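Local coordinates for protein putative oxidoreductase (Salmonella enterica subsp. enterica serovar Typhimurium, PDB 3NX4) that binds NADP and is probably an NADPH-dependent acryloyl-CoA reductase of the medium-chain dehydrogenase/reductase family, at residues L187-A192 against Y291-T296. Numbering follows the deposited sequence.
Sequences LKSLGA and YAQAAT
Gln293 places its CG opposite its own carbonyl carbon (chi1 -68°) and stays extended beyond it, which carries the amide across to the end of helix 184-190. Leu190 has a similar first torsion (chi1 -72°), and its CD2 methyl is the branch turned to Gln293. The two side chains run past each other in opposite directions. CD2 of Leu190 meets OE1 of Gln293 at 3.5 Å, a methyl against an amide oxygen. The outer end of the Gln293 amide points at Ser189 O, with OE1 and NE2 to either side of it. OE1 of Gln293 is 3.5 Å from Ser189 O; both are acceptors and do not bond. NE2 of Gln293 is 3.6 Å from Ser189 O, without a hydrogen bond. Ser189 OG is 4.0 Å from Gln293 OE1, and its hydrogen bond goes to Tyr186 O in its own helix. The contact is small and rests on van der Waals packing. Leu190 also packs on Ser161 and Val164 of helix 158-169. Gly191, with positive phi, ends helix 184-190 in a Schellman motif: Ala192 N bonds to Leu187 O and Gly191 N to Lys188 O, each at 3.1 Å. Helix 288-294 leads into strand 295-299, which pairs in parallel with strand 318-322. The arrangement joins a helix of the Rossmann-type NADP-binding domain to a helix leading into the sheet of the GroES-like domain, the two-domain architecture of medium-chain dehydrogenases/reductases.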
loop_
_atom_site.group_PDB
_atom_site.type_symbol
_atom_site.label_atom_id
_atom_site.label_comp_id
_atom_site.label_asym_id
_atom_site.label_seq_id
_atom_site.Cartn_x
_atom_site.Cartn_y
_atom_site.Cartn_z
ATOM N N LEU A 187 -13.130 6.145 24.565
ATOM C CA LEU A 187 -13.071 5.318 23.350
ATOM C C LEU A 187 -14.242 4.342 23.285
ATOM O O LEU A 187 -14.832 4.134 22.219
ATOM C CB LEU A 187 -11.740 4.555 23.264
ATOM C CG LEU A 187 -10.498 5.416 23.034
ATOM C CD1 LEU A 187 -9.230 4.595 23.204
ATOM C CD2 LEU A 187 -10.543 6.090 21.656
ATOM N N LYS A 188 -14.585 3.748 24.428
ATOM C CA LYS A 188 -15.758 2.884 24.497
ATOM C C LYS A 188 -17.023 3.648 24.102
ATOM O O LYS A 188 -17.875 3.122 23.380
ATOM C CB LYS A 188 -15.911 2.265 25.896
ATOM C CG LYS A 188 -14.845 1.202 26.209
ATOM C CD LYS A 188 -14.951 0.708 27.662
ATOM C CE LYS A 188 -13.745 -0.144 28.091
ATOM N NZ LYS A 188 -13.661 -1.460 27.387
ATOM N N SER A 189 -17.135 4.895 24.548
ATOM C CA SER A 189 -18.340 5.672 24.259
ATOM C C SER A 189 -18.441 6.040 22.768
ATOM O O SER A 189 -19.539 6.220 22.240
ATOM C CB SER A 189 -18.420 6.930 25.132
ATOM O OG SER A 189 -17.525 7.927 24.672
ATOM N N LEU A 190 -17.296 6.153 22.099
ATOM C CA LEU A 190 -17.264 6.409 20.656
ATOM C C LEU A 190 -17.665 5.180 19.837
ATOM O O LEU A 190 -18.029 5.294 18.656
ATOM C CB LEU A 190 -15.880 6.877 20.222
ATOM C CG LEU A 190 -15.437 8.284 20.612
ATOM C CD1 LEU A 190 -13.983 8.483 20.215
ATOM C CD2 LEU A 190 -16.316 9.315 19.938
ATOM N N GLY A 191 -17.584 4.010 20.467
ATOM C CA GLY A 191 -17.995 2.765 19.838
ATOM C C GLY A 191 -16.914 1.699 19.715
ATOM O O GLY A 191 -17.143 0.654 19.099
ATOM N N ALA A 192 -15.736 1.941 20.286
ATOM C CA ALA A 192 -14.668 0.935 20.228
ATOM C C ALA A 192 -15.106 -0.336 20.949
ATOM O O ALA A 192 -15.616 -0.273 22.060
ATOM C CB ALA A 192 -13.382 1.466 20.814
ATOM N N TYR A 291 -20.493 14.746 17.703
ATOM C CA TYR A 291 -20.122 16.155 17.793
ATOM C C TYR A 291 -20.079 16.623 19.257
ATOM O O TYR A 291 -19.181 17.360 19.666
ATOM C CB TYR A 291 -21.092 17.007 16.967
ATOM C CG TYR A 291 -21.163 16.592 15.506
ATOM C CD1 TYR A 291 -20.181 16.981 14.607
ATOM C CD2 TYR A 291 -22.211 15.807 15.032
ATOM C CE1 TYR A 291 -20.239 16.597 13.272
ATOM C CE2 TYR A 291 -22.284 15.425 13.698
ATOM C CZ TYR A 291 -21.292 15.818 12.820
ATOM O OH TYR A 291 -21.353 15.444 11.480
ATOM N N ALA A 292 -21.048 16.176 20.044
ATOM C CA ALA A 292 -21.052 16.451 21.478
ATOM C C ALA A 292 -19.910 15.751 22.245
ATOM O O ALA A 292 -19.253 16.362 23.085
ATOM C CB ALA A 292 -22.404 16.081 22.072
ATOM N N GLN A 293 -19.666 14.475 21.958
ATOM C CA GLN A 293 -18.649 13.714 22.697
ATOM C C GLN A 293 -17.206 14.147 22.416
ATOM O O GLN A 293 -16.364 14.141 23.310
ATOM C CB GLN A 293 -18.760 12.213 22.383
ATOM C CG GLN A 293 -20.021 11.548 22.901
ATOM C CD GLN A 293 -20.115 10.089 22.478
ATOM O OE1 GLN A 293 -19.391 9.641 21.593
ATOM N NE2 GLN A 293 -21.013 9.344 23.107
ATOM N N ALA A 294 -16.917 14.483 21.165
ATOM C CA ALA A 294 -15.537 14.659 20.719
ATOM C C ALA A 294 -15.008 16.081 20.873
ATOM O O ALA A 294 -13.804 16.300 20.981
ATOM C CB ALA A 294 -15.409 14.228 19.269
ATOM N N ALA A 295 -15.905 17.053 20.857
ATOM C CA ALA A 295 -15.480 18.439 20.755
ATOM C C ALA A 295 -15.152 19.103 22.095
ATOM O O ALA A 295 -15.856 18.923 23.085
ATOM C CB ALA A 295 -16.528 19.252 20.017
ATOM N N THR A 296 -14.076 19.878 22.104
ATOM C CA THR A 296 -13.842 20.850 23.156
ATOM C C THR A 296 -13.736 22.221 22.506
ATOM O O THR A 296 -12.873 22.441 21.651
ATOM C CB THR A 296 -12.559 20.552 23.938
ATOM O OG1 THR A 296 -12.660 19.255 24.521
ATOM C CG2 THR A 296 -12.357 21.578 25.042
#